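Local atomic coordinates of beta-lactamase (Sphaerobacter thermophilus, PDB entry 4EWF), a protein that probably hydrolyses the amide bond of beta-lactam rings with water, giving substituted beta-amino acids, as a member of the class A beta-lactamase family. Residues A[52-55]-A[56-59]; A[92-95]-A[96-100]; A[123-126]-A[127-131]; A[131-134]-A[135-139]; A[245-248]-A[249-253]. All blocks are in the same frame, centred on the assembly; numbering follows the deposited sequence.

Interaction 1 (A[52-55]-A[56-59]); sequences STVK and IPLM
V54 and P57 meet at about a right angle, the methyl CG2 of V54 standing 4.0 Å from CG of P57. That branch lies anti to the backbone N of V54, which sends it down the chain toward the proline ring. The ring also leans on the backbone: P57 CD is 3.2 Å from V54 O. A proline suits the first turn of a helix, because its nitrogen has no hydrogen to give. The carbonyl four residues back is used by I56 instead, whose N donates to T53 O at 3.0 Å with a nearly straight N-H (168°). I56 sets its CG1 beside its own backbone N, 3.6 Å from T53 O. L58 N reaches V54 O only weakly, and regular helical bonding begins where M59 N meets K55 O at 3.0 Å. K55 turns away from the turn, and its fully extended chain carries NZ to hydrogen bonds with S113 and N115. S52 OG also bonds S113 and a sulfate. Buried at the start of helix 55-67, this 3-10 to alpha transition carries S52 and K55 in the spacing of the SxxK motif, consistent with the active-site serine and lysine of class A beta-lactamases.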
loop_
_atom_site.group_PDB
_atom_site.type_symbol
_atom_site.label_atom_id
_atom_site.label_comp_id
_atom_site.label_asym_id
_atom_site.label_seq_id
_atom_site.Cartn_x
_atom_site.Cartn_y
_atom_site.Cartn_z
ATOM N N SER A 52 -4.861 5.844 0.699
ATOM C CA SER A 52 -3.937 5.745 -0.426
ATOM C C SER A 52 -3.430 4.343 -0.796
ATOM O O SER A 52 -2.707 4.211 -1.778
ATOM C CB SER A 52 -2.734 6.663 -0.186
ATOM O OG SER A 52 -3.146 8.008 -0.290
ATOM N N THR A 53 -3.775 3.305 -0.031
ATOM C CA THR A 53 -3.241 1.981 -0.356
ATOM C C THR A 53 -3.799 1.513 -1.693
ATOM O O THR A 53 -3.193 0.695 -2.373
ATOM C CB THR A 53 -3.546 0.914 0.717
ATOM O OG1 THR A 53 -4.965 0.714 0.816
ATOM C CG2 THR A 53 -2.983 1.334 2.059
ATOM N N VAL A 54 -4.936 2.075 -2.089
ATOM C CA VAL A 54 -5.571 1.685 -3.351
ATOM C C VAL A 54 -4.737 2.110 -4.574
ATOM O O VAL A 54 -5.022 1.730 -5.711
ATOM C CB VAL A 54 -7.032 2.230 -3.433
ATOM C CG1 VAL A 54 -7.038 3.732 -3.649
ATOM C CG2 VAL A 54 -7.839 1.474 -4.512
ATOM N N LYS A 55 -3.689 2.884 -4.337
ATOM C CA LYS A 55 -2.791 3.227 -5.428
ATOM C C LYS A 55 -1.988 2.017 -5.914
ATOM O O LYS A 55 -1.384 2.058 -6.984
ATOM C CB LYS A 55 -1.901 4.406 -5.026
ATOM C CG LYS A 55 -2.751 5.639 -4.734
ATOM C CD LYS A 55 -1.946 6.824 -4.179
ATOM C CE LYS A 55 -2.906 7.966 -3.828
ATOM N NZ LYS A 55 -2.167 9.183 -3.377
ATOM N N ILE A 56 -2.012 0.925 -5.148
ATOM C CA ILE A 56 -1.330 -0.293 -5.574
ATOM C C ILE A 56 -2.026 -0.923 -6.778
ATOM O O ILE A 56 -1.426 -1.067 -7.833
ATOM C CB ILE A 56 -1.188 -1.315 -4.424
ATOM C CG1 ILE A 56 -0.146 -0.829 -3.403
ATOM C CG2 ILE A 56 -0.805 -2.709 -4.975
ATOM C CD1 ILE A 56 -0.126 -1.675 -2.110
ATOM N N PRO A 57 -3.304 -1.301 -6.630
ATOM C CA PRO A 57 -3.960 -1.862 -7.813
ATOM C C PRO A 57 -4.039 -0.864 -8.970
ATOM O O PRO A 57 -4.081 -1.298 -10.110
ATOM C CB PRO A 57 -5.363 -2.233 -7.305
ATOM C CG PRO A 57 -5.547 -1.456 -6.051
ATOM C CD PRO A 57 -4.174 -1.331 -5.439
ATOM N N LEU A 58 -4.064 0.438 -8.692
ATOM C CA LEU A 58 -4.029 1.436 -9.771
ATOM C C LEU A 58 -2.723 1.301 -10.570
ATOM O O LEU A 58 -2.724 1.275 -11.806
ATOM C CB LEU A 58 -4.162 2.860 -9.201
ATOM C CG LEU A 58 -3.887 4.021 -10.176
ATOM C CD1 LEU A 58 -4.842 4.021 -11.368
ATOM C CD2 LEU A 58 -3.935 5.359 -9.442
HETATM N N MSE A 59 -1.603 1.218 -9.856
HETATM C CA MSE A 59 -0.313 1.010 -10.505
HETATM C C MSE A 59 -0.334 -0.263 -11.357
HETATM O O MSE A 59 0.173 -0.288 -12.474
HETATM C CB MSE A 59 0.799 0.909 -9.464
HETATM C CG MSE A 59 2.179 0.592 -10.052
HETATM SE SE MSE A 59 3.541 0.525 -8.654
HETATM C CE MSE A 59 2.839 -0.849 -7.527
#

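Interaction 2 (A[92-95]-A[96-100]); sequences LHLH and DGLEL. With SO4 (sulfate ion), chain F.
L98 N donates to H95 O at 3.1 Å, with an N-H angle of 150°, and so closes the turn between them. The H95 side chain folds over the same turn. Its CG sits between the backbone N and the carbonyl carbon (chi1 78°), which brings the imidazole beside L98. L98 CB then lies over one face of that ring, offset toward its rim, in a CH-pi contact 4.2 Å from the centroid. The leucine branches divide the work: CD1 meets the ring at CE1 of H95 (3.5 Å), while CD2 turns to L94 and packs 3.7 Å from its CD1. Two leucines thus give this surface loop a small apolar patch, with the histidine ring against one side of L98. The turn, from H95 to L98, is a type II beta turn, and it leads into strand 99-101, which pairs antiparallel with strand 76-78. G97 holds its third position with phi 106°, where a side chain would be jammed against the carbonyl O of D96. D96, at the second position, forms a salt bridge through OD1 with K84, which also donates to L94 O. Further back, a sulfate, probably from the crystallisation liquor, has O2 at the edge of the H93 ring, near its plane; the 2.4 Å between O2 and H93 ND1 is too short to be trusted in detail.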
loop_
_atom_site.group_PDB
_atom_site.type_symbol
_atom_site.label_atom_id
_atom_site.label_comp_id
_atom_site.label_asym_id
_atom_site.label_seq_id
_atom_site.Cartn_x
_atom_site.Cartn_y
_atom_site.Cartn_z
ATOM N N LEU A 92 0.353 19.646 -7.025
ATOM C CA LEU A 92 -0.612 20.700 -6.785
ATOM C C LEU A 92 0.002 22.071 -6.663
ATOM O O LEU A 92 -0.697 23.046 -6.845
ATOM C CB LEU A 92 -1.528 20.432 -5.583
ATOM C CG LEU A 92 -1.143 19.921 -4.189
ATOM C CD1 LEU A 92 0.346 19.867 -3.854
ATOM C CD2 LEU A 92 -1.965 20.651 -3.119
ATOM N N HIS A 93 1.295 22.154 -6.366
ATOM C CA HIS A 93 1.938 23.457 -6.195
ATOM C C HIS A 93 2.955 23.782 -7.287
ATOM O O HIS A 93 3.611 24.820 -7.231
ATOM C CB HIS A 93 2.630 23.542 -4.832
ATOM C CG HIS A 93 1.696 23.422 -3.672
ATOM N ND1 HIS A 93 0.626 24.271 -3.488
ATOM C CD2 HIS A 93 1.672 22.554 -2.631
ATOM C CE1 HIS A 93 -0.026 23.923 -2.393
ATOM N NE2 HIS A 93 0.590 22.887 -1.850
ATOM N N LEU A 94 3.098 22.897 -8.268
ATOM C CA LEU A 94 4.060 23.127 -9.351
ATOM C C LEU A 94 3.359 23.818 -10.506
ATOM O O LEU A 94 2.132 23.784 -10.595
ATOM C CB LEU A 94 4.679 21.806 -9.806
ATOM C CG LEU A 94 5.490 21.067 -8.734
ATOM C CD1 LEU A 94 6.164 19.841 -9.366
ATOM C CD2 LEU A 94 6.549 21.983 -8.112
ATOM N N HIS A 95 4.121 24.418 -11.411
ATOM C CA HIS A 95 3.523 25.312 -12.408
ATOM C C HIS A 95 2.624 24.627 -13.451
ATOM O O HIS A 95 2.955 23.559 -13.963
ATOM C CB HIS A 95 4.606 26.141 -13.105
ATOM C CG HIS A 95 5.376 25.394 -14.153
ATOM N ND1 HIS A 95 6.500 24.647 -13.864
ATOM C CD2 HIS A 95 5.206 25.314 -15.495
ATOM C CE1 HIS A 95 6.976 24.124 -14.983
ATOM N NE2 HIS A 95 6.210 24.515 -15.987
ATOM N N ASP A 96 1.487 25.256 -13.757
ATOM C CA ASP A 96 0.607 24.793 -14.827
ATOM C C ASP A 96 1.403 24.669 -16.117
ATOM O O ASP A 96 2.080 25.611 -16.518
ATOM C CB ASP A 96 -0.545 25.788 -15.052
ATOM C CG ASP A 96 -1.507 25.866 -13.869
ATOM O OD1 ASP A 96 -1.625 24.869 -13.123
ATOM O OD2 ASP A 96 -2.149 26.933 -13.685
ATOM N N GLY A 97 1.324 23.521 -16.783
ATOM C CA GLY A 97 2.054 23.345 -18.031
ATOM C C GLY A 97 3.268 22.439 -17.880
ATOM O O GLY A 97 3.918 22.075 -18.863
ATOM N N LEU A 98 3.582 22.074 -16.639
ATOM C CA LEU A 98 4.689 21.163 -16.386
ATOM C C LEU A 98 4.467 19.868 -17.168
ATOM O O LEU A 98 3.413 19.245 -17.068
ATOM C CB LEU A 98 4.767 20.843 -14.893
ATOM C CG LEU A 98 5.899 19.928 -14.415
ATOM C CD1 LEU A 98 7.238 20.624 -14.511
ATOM C CD2 LEU A 98 5.636 19.514 -12.974
ATOM N N GLU A 99 5.460 19.465 -17.945
ATOM C CA GLU A 99 5.337 18.261 -18.748
ATOM C C GLU A 99 6.019 17.073 -18.075
ATOM O O GLU A 99 7.225 17.082 -17.855
ATOM C CB GLU A 99 5.907 18.508 -20.147
ATOM C CG GLU A 99 5.564 17.438 -21.160
ATOM C CD GLU A 99 5.775 17.911 -22.595
ATOM O OE1 GLU A 99 5.899 19.140 -22.816
ATOM O OE2 GLU A 99 5.811 17.049 -23.499
ATOM N N LEU A 100 5.223 16.060 -17.744
ATOM C CA LEU A 100 5.697 14.862 -17.059
ATOM C C LEU A 100 5.610 13.648 -17.984
ATOM O O LEU A 100 5.082 13.749 -19.091
ATOM C CB LEU A 100 4.824 14.613 -15.824
ATOM C CG LEU A 100 4.844 15.809 -14.854
ATOM C CD1 LEU A 100 3.493 16.026 -14.185
ATOM C CD2 LEU A 100 5.948 15.647 -13.825
HETATM S S SO4 F . -0.324 27.332 -5.105
HETATM O O1 SO4 F . -1.462 27.262 -6.023
HETATM O O2 SO4 F . 0.317 26.025 -5.026
HETATM O O3 SO4 F . 0.656 28.306 -5.585
HETATM O O4 SO4 F . -0.793 27.723 -3.778
#

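Interaction 3 (A[123-126]-A[127-131])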
loop_
_atom_site.group_PDB
_atom_site.type_symbol
_atom_site.label_atom_id
_atom_site.label_comp_id
_atom_site.label_asym_id
_atom_site.label_seq_id
_atom_site.Cartn_x
_atom_site.Cartn_y
_atom_site.Cartn_z
ATOM N N ASP A 123 -7.596 8.904 -14.721
ATOM C CA ASP A 123 -8.170 9.380 -15.986
ATOM C C ASP A 123 -7.628 8.603 -17.191
ATOM O O ASP A 123 -8.329 8.396 -18.181
ATOM C CB ASP A 123 -7.875 10.864 -16.205
ATOM C CG ASP A 123 -8.774 11.774 -15.374
ATOM O OD1 ASP A 123 -9.826 11.300 -14.876
ATOM O OD2 ASP A 123 -8.426 12.970 -15.234
ATOM N N LEU A 124 -6.366 8.206 -17.132
ATOM C CA LEU A 124 -5.753 7.567 -18.292
ATOM C C LEU A 124 -6.266 6.138 -18.463
ATOM O O LEU A 124 -6.581 5.705 -19.555
ATOM C CB LEU A 124 -4.242 7.532 -18.126
ATOM C CG LEU A 124 -3.509 8.850 -18.330
ATOM C CD1 LEU A 124 -2.055 8.637 -18.004
ATOM C CD2 LEU A 124 -3.689 9.339 -19.766
ATOM N N VAL A 125 -6.345 5.417 -17.356
ATOM C CA VAL A 125 -6.652 3.999 -17.398
ATOM C C VAL A 125 -8.143 3.734 -17.119
ATOM O O VAL A 125 -8.721 2.764 -17.617
ATOM C CB VAL A 125 -5.723 3.241 -16.433
ATOM C CG1 VAL A 125 -6.365 3.083 -15.043
ATOM C CG2 VAL A 125 -5.326 1.924 -17.015
ATOM N N GLY A 126 -8.779 4.626 -16.367
ATOM C CA GLY A 126 -10.195 4.488 -16.057
ATOM C C GLY A 126 -10.470 3.600 -14.851
ATOM O O GLY A 126 -9.717 2.660 -14.572
ATOM N N LEU A 127 -11.550 3.897 -14.126
ATOM C CA LEU A 127 -11.871 3.150 -12.908
ATOM C C LEU A 127 -12.086 1.668 -13.185
ATOM O O LEU A 127 -11.697 0.806 -12.393
ATOM C CB LEU A 127 -13.119 3.724 -12.236
ATOM C CG LEU A 127 -13.038 5.147 -11.672
ATOM C CD1 LEU A 127 -14.423 5.613 -11.230
ATOM C CD2 LEU A 127 -12.067 5.195 -10.523
ATOM N N ASP A 128 -12.729 1.370 -14.309
ATOM C CA ASP A 128 -13.072 -0.013 -14.616
ATOM C C ASP A 128 -11.840 -0.886 -14.720
ATOM O O ASP A 128 -11.843 -2.036 -14.257
ATOM C CB ASP A 128 -13.899 -0.090 -15.900
ATOM C CG ASP A 128 -15.347 0.299 -15.673
ATOM O OD1 ASP A 128 -15.685 1.490 -15.854
ATOM O OD2 ASP A 128 -16.148 -0.589 -15.307
ATOM N N ALA A 129 -10.787 -0.341 -15.324
ATOM C CA ALA A 129 -9.541 -1.088 -15.481
ATOM C C ALA A 129 -8.914 -1.408 -14.121
ATOM O O ALA A 129 -8.331 -2.470 -13.937
ATOM C CB ALA A 129 -8.559 -0.329 -16.372
ATOM N N VAL A 130 -9.046 -0.503 -13.159
ATOM C CA VAL A 130 -8.487 -0.764 -11.832
ATOM C C VAL A 130 -9.330 -1.831 -11.107
ATOM O O VAL A 130 -8.800 -2.779 -10.527
ATOM C CB VAL A 130 -8.401 0.521 -10.991
ATOM C CG1 VAL A 130 -7.789 0.232 -9.625
ATOM C CG2 VAL A 130 -7.571 1.580 -11.731
ATOM N N ASN A 131 -10.644 -1.702 -11.185
ATOM C CA ASN A 131 -11.523 -2.715 -10.602
ATOM C C ASN A 131 -11.408 -4.083 -11.283
ATOM O O ASN A 131 -11.531 -5.122 -10.626
ATOM C CB ASN A 131 -12.963 -2.204 -10.536
ATOM C CG ASN A 131 -13.130 -1.107 -9.470
ATOM O OD1 ASN A 131 -12.833 -1.323 -8.303
ATOM N ND2 ASN A 131 -13.561 0.074 -9.886
HETATM O O HOH W 1 -11.264 1.621 -17.582
#
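Peptide units are the flat groups where V125 and G126 meet A129, and no aromatic ring takes part. The V125 carbonyl has A129 CB well to one side of its plane, 3.3 Å from V125 O. A water fills the role of a missing helical bond: it donates to V125 O at 2.8 Å and accepts from A129 N at 3.0 Å. The G126 carbonyl receives A129 N as well, but weakly and at a poor angle (124°), so the water carries much of the link. The methyls of V125 share the apolar side of the corner. Its CG2 rests against A129 CB at 4.0 Å, while the V125 and V130 side chains cross at about a right angle, CG1 of V125 meeting CG2 of V130 at 3.8 Å. Alanine fits beneath the V125 carbonyl because a single methyl can come so near. Beta-branched valines fill the space on the inner side, where both V125 and V130 also pack on L58 of helix 55-67, and V130 further touches L144. G126 makes the bend possible: with phi 85° it leaves the helical path, and a side chain there would press on L127 N and on the carbonyl O of V125. It both ends helix 115-125 and serves as the N-cap of helix 127-136, a tight helix-to-helix corner turned on one glycine, in the helical part of the class A beta-lactamase fold.

Interaction 4 (A[131-134]-A[135-139])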
loop_
_atom_site.group_PDB
_atom_site.type_symbol
_atom_site.label_atom_id
_atom_site.label_comp_id
_atom_site.label_asym_id
_atom_site.label_seq_id
_atom_site.Cartn_x
_atom_site.Cartn_y
_atom_site.Cartn_z
ATOM N N ASN A 131 -10.644 -1.702 -11.185
ATOM C CA ASN A 131 -11.523 -2.715 -10.602
ATOM C C ASN A 131 -11.408 -4.083 -11.283
ATOM O O ASN A 131 -11.531 -5.122 -10.626
ATOM C CB ASN A 131 -12.963 -2.204 -10.536
ATOM C CG ASN A 131 -13.130 -1.107 -9.470
ATOM O OD1 ASN A 131 -12.833 -1.323 -8.303
ATOM N ND2 ASN A 131 -13.561 0.074 -9.886
ATOM N N ASP A 132 -11.133 -4.083 -12.586
ATOM C CA ASP A 132 -10.815 -5.330 -13.277
ATOM C C ASP A 132 -9.566 -5.973 -12.668
ATOM O O ASP A 132 -9.522 -7.188 -12.469
ATOM C CB ASP A 132 -10.635 -5.110 -14.785
ATOM C CG ASP A 132 -11.949 -4.781 -15.494
ATOM O OD1 ASP A 132 -13.024 -5.053 -14.915
ATOM O OD2 ASP A 132 -11.912 -4.258 -16.635
ATOM N N VAL A 133 -8.552 -5.169 -12.357
ATOM C CA VAL A 133 -7.350 -5.715 -11.716
ATOM C C VAL A 133 -7.702 -6.346 -10.377
ATOM O O VAL A 133 -7.314 -7.485 -10.059
ATOM C CB VAL A 133 -6.289 -4.632 -11.461
ATOM C CG1 VAL A 133 -5.280 -5.104 -10.413
ATOM C CG2 VAL A 133 -5.592 -4.250 -12.765
ATOM N N ILE A 134 -8.446 -5.587 -9.588
ATOM C CA ILE A 134 -8.803 -6.007 -8.247
ATOM C C ILE A 134 -9.550 -7.343 -8.300
ATOM O O ILE A 134 -9.252 -8.252 -7.528
ATOM C CB ILE A 134 -9.637 -4.910 -7.542
ATOM C CG1 ILE A 134 -8.749 -3.697 -7.250
ATOM C CG2 ILE A 134 -10.255 -5.442 -6.241
ATOM C CD1 ILE A 134 -9.533 -2.460 -6.876
ATOM N N ALA A 135 -10.492 -7.472 -9.236
ATOM C CA ALA A 135 -11.283 -8.697 -9.346
ATOM C C ALA A 135 -10.413 -9.864 -9.812
ATOM O O ALA A 135 -10.549 -10.992 -9.323
ATOM C CB ALA A 135 -12.470 -8.494 -10.326
ATOM N N SER A 136 -9.534 -9.591 -10.773
ATOM C CA SER A 136 -8.666 -10.626 -11.337
ATOM C C SER A 136 -7.671 -11.125 -10.288
ATOM O O SER A 136 -7.114 -12.209 -10.425
ATOM C CB SER A 136 -7.893 -10.097 -12.551
ATOM O OG SER A 136 -6.819 -9.284 -12.103
ATOM N N LEU A 137 -7.450 -10.345 -9.238
ATOM C CA LEU A 137 -6.524 -10.768 -8.186
ATOM C C LEU A 137 -7.229 -11.473 -7.027
ATOM O O LEU A 137 -6.602 -11.811 -6.023
ATOM C CB LEU A 137 -5.710 -9.580 -7.662
ATOM C CG LEU A 137 -4.699 -9.007 -8.664
ATOM C CD1 LEU A 137 -3.881 -7.903 -8.019
ATOM C CD2 LEU A 137 -3.804 -10.121 -9.187
ATOM N N GLY A 138 -8.533 -11.685 -7.169
ATOM C CA GLY A 138 -9.309 -12.333 -6.126
ATOM C C GLY A 138 -9.584 -11.440 -4.930
ATOM O O GLY A 138 -9.909 -11.930 -3.848
HETATM N N MSE A 139 -9.461 -10.127 -5.114
HETATM C CA MSE A 139 -9.742 -9.175 -4.036
HETATM C C MSE A 139 -11.241 -8.844 -3.969
HETATM O O MSE A 139 -11.684 -7.796 -4.455
HETATM C CB MSE A 139 -8.918 -7.892 -4.232
HETATM C CG MSE A 139 -7.411 -8.139 -4.236
HETATM SE SE MSE A 139 -6.360 -6.650 -4.928
HETATM C CE MSE A 139 -6.703 -5.300 -3.583
#
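I134 O is gripped by two backbone N-H groups of the 135-139 segment, M139 N at 3.1 Å and L137 N at 3.2 Å, which come from opposite faces of the carbonyl plane. L137 N stands high above that plane (70° out of it), whereas M139 N is tilted from it by only 21°. V133 O is also shared: S136 OG donates to it at 2.8 Å, and L137 N adds a weak bond. The serine can do this because its OG lies between the backbone N and the carbonyl carbon (chi1 77°), folded back on the preceding turn; its hydroxyl is bonded to R64 NH1 too. Ordinary helical bonds satisfy the earlier carbonyls, A135 N reaching N131 O and S136 N reaching D132 O, each at 2.9 Å. G138 N completes the set by donating to A135 O. The apolar side chains follow this folding back. M139 CB presses on I134 CG2 at 3.4 Å, tighter than usual contact, the two chains crossing at about a right angle. V133 and L137, one turn apart, lie side by side, pointing the same way, and both touch R64 of helix 55-67. The bent chain of M139, a selenomethionine, lies against D166, Y167 and A170 of helix 164-175. Glycine suits position 138, where phi is positive. Paired bonds from M139 to I134 and from G138 to A135, with an apolar contact between I134 and M139, make the Schellman motif that ends helix 127-136.

Interaction 5 (A[245-248]-A[249-253])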
loop_
_atom_site.group_PDB
_atom_site.type_symbol
_atom_site.label_atom_id
_atom_site.label_comp_id
_atom_site.label_asym_id
_atom_site.label_seq_id
_atom_site.Cartn_x
_atom_site.Cartn_y
_atom_site.Cartn_z
ATOM N N ASN A 245 -9.241 4.869 13.843
ATOM C CA ASN A 245 -9.594 5.475 15.120
ATOM C C ASN A 245 -8.611 5.261 16.269
ATOM O O ASN A 245 -9.014 5.315 17.427
ATOM C CB ASN A 245 -10.989 5.009 15.559
ATOM C CG ASN A 245 -12.050 5.396 14.565
ATOM O OD1 ASN A 245 -12.032 6.511 14.034
ATOM N ND2 ASN A 245 -12.950 4.469 14.264
ATOM N N LEU A 246 -7.339 5.009 15.969
ATOM C CA LEU A 246 -6.319 5.121 17.014
ATOM C C LEU A 246 -6.241 6.588 17.441
ATOM O O LEU A 246 -6.807 7.457 16.778
ATOM C CB LEU A 246 -4.957 4.606 16.537
ATOM C CG LEU A 246 -4.868 3.152 16.051
ATOM C CD1 LEU A 246 -3.457 2.583 16.228
ATOM C CD2 LEU A 246 -5.874 2.283 16.735
ATOM N N PRO A 247 -5.553 6.875 18.552
ATOM C CA PRO A 247 -5.648 8.242 19.086
ATOM C C PRO A 247 -5.151 9.348 18.152
ATOM O O PRO A 247 -5.720 10.438 18.146
ATOM C CB PRO A 247 -4.795 8.173 20.350
ATOM C CG PRO A 247 -4.960 6.741 20.802
ATOM C CD PRO A 247 -4.917 5.955 19.514
ATOM N N ASP A 248 -4.118 9.077 17.369
ATOM C CA ASP A 248 -3.555 10.095 16.488
ATOM C C ASP A 248 -2.601 9.458 15.499
ATOM O O ASP A 248 -2.375 8.247 15.533
ATOM C CB ASP A 248 -2.834 11.200 17.294
ATOM C CG ASP A 248 -1.913 10.637 18.383
ATOM O OD1 ASP A 248 -1.206 9.628 18.134
ATOM O OD2 ASP A 248 -1.901 11.200 19.497
ATOM N N LEU A 249 -2.045 10.280 14.614
ATOM C CA LEU A 249 -1.139 9.787 13.590
ATOM C C LEU A 249 0.037 9.029 14.217
ATOM O O LEU A 249 0.378 7.931 13.782
ATOM C CB LEU A 249 -0.635 10.941 12.719
ATOM C CG LEU A 249 0.510 10.597 11.761
ATOM C CD1 LEU A 249 0.039 9.595 10.690
ATOM C CD2 LEU A 249 1.104 11.884 11.129
ATOM N N HIS A 250 0.653 9.621 15.238
ATOM C CA HIS A 250 1.785 8.984 15.904
ATOM C C HIS A 250 1.425 7.577 16.402
ATOM O O HIS A 250 2.198 6.626 16.248
ATOM C CB HIS A 250 2.247 9.825 17.085
ATOM C CG HIS A 250 3.232 9.126 17.971
ATOM N ND1 HIS A 250 2.852 8.409 19.089
ATOM C CD2 HIS A 250 4.582 9.025 17.899
ATOM C CE1 HIS A 250 3.926 7.896 19.666
ATOM N NE2 HIS A 250 4.989 8.254 18.966
ATOM N N ALA A 251 0.249 7.445 17.005
ATOM C CA ALA A 251 -0.155 6.151 17.544
ATOM C C ALA A 251 -0.352 5.131 16.419
ATOM O O ALA A 251 -0.008 3.952 16.554
ATOM C CB ALA A 251 -1.423 6.287 18.381
ATOM N N GLY A 252 -0.923 5.583 15.311
ATOM C CA GLY A 252 -1.124 4.712 14.168
ATOM C C GLY A 252 0.198 4.202 13.596
ATOM O O GLY A 252 0.369 3.007 13.368
ATOM N N GLU A 253 1.136 5.112 13.375
ATOM C CA GLU A 253 2.434 4.726 12.836
ATOM C C GLU A 253 3.178 3.797 13.796
ATOM O O GLU A 253 3.721 2.780 13.371
ATOM C CB GLU A 253 3.267 5.953 12.453
ATOM C CG GLU A 253 2.538 6.801 11.376
ATOM C CD GLU A 253 3.431 7.827 10.693
ATOM O OE1 GLU A 253 4.118 8.608 11.405
ATOM O OE2 GLU A 253 3.436 7.847 9.436
HETATM O O HOH W 2 0.303 8.842 20.225
#
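L246 points toward the helix that follows, and its CD1 reaches the carbonyl O of A251 at 3.7 Å and packs on G252 CA at 3.8 Å, where no side chain stands. P247 follows with its ring beside A251: CD lies 3.7 Å from the alanine CB, a small side chain that fits between proline and aspartate. D248 then does the polar work. It is the N-cap of helix 249-266, and its carboxylate oxygen OD1 accepts from A251 N at 2.9 Å, met nearly along the C-O axis. Aspartate is a natural choice there, since the first turn of a helix has N-H groups with no carbonyl before them, and its negative charge would sit favourably at the positive end of the helix dipole. Its CG lies between the backbone N and the carbonyl carbon (chi1 46°), which curls the carboxylate back over the first turn. Its own carbonyl begins the regular pattern, G252 N donating to D248 O at 3.0 Å. A water extends the cap, donating to OD1 of D248 at 2.7 Å and lying 2.8 Å from H250 ND1. Beyond the cap, L249 turns to V224 and R200, and E253 forms a salt bridge with R200.

How the interactions relate
From the N terminus the five contacts follow one another along the chain, interactions 3 and 4 overlapping at N131; each closes only a turn, and none crosses or encloses another. Interaction 1 starts helix 55-67; interaction 2 forms the turn before strand 99-101, with its nearest atoms at least about 9 Å from any other contact. Interactions 3 and 4 mark the beginning and end of helix 127-136. Both pack on interaction 1: L58 CD1 lies 3.7 Å from V130 CG2, and P57 CB lies 3.7 Å from I134 CG1, so helix 127-136 packs against the start of helix 55-67. Interaction 5, joining strand 235-244 to the last helix, lies across the chain's centre from interactions 3 and 4.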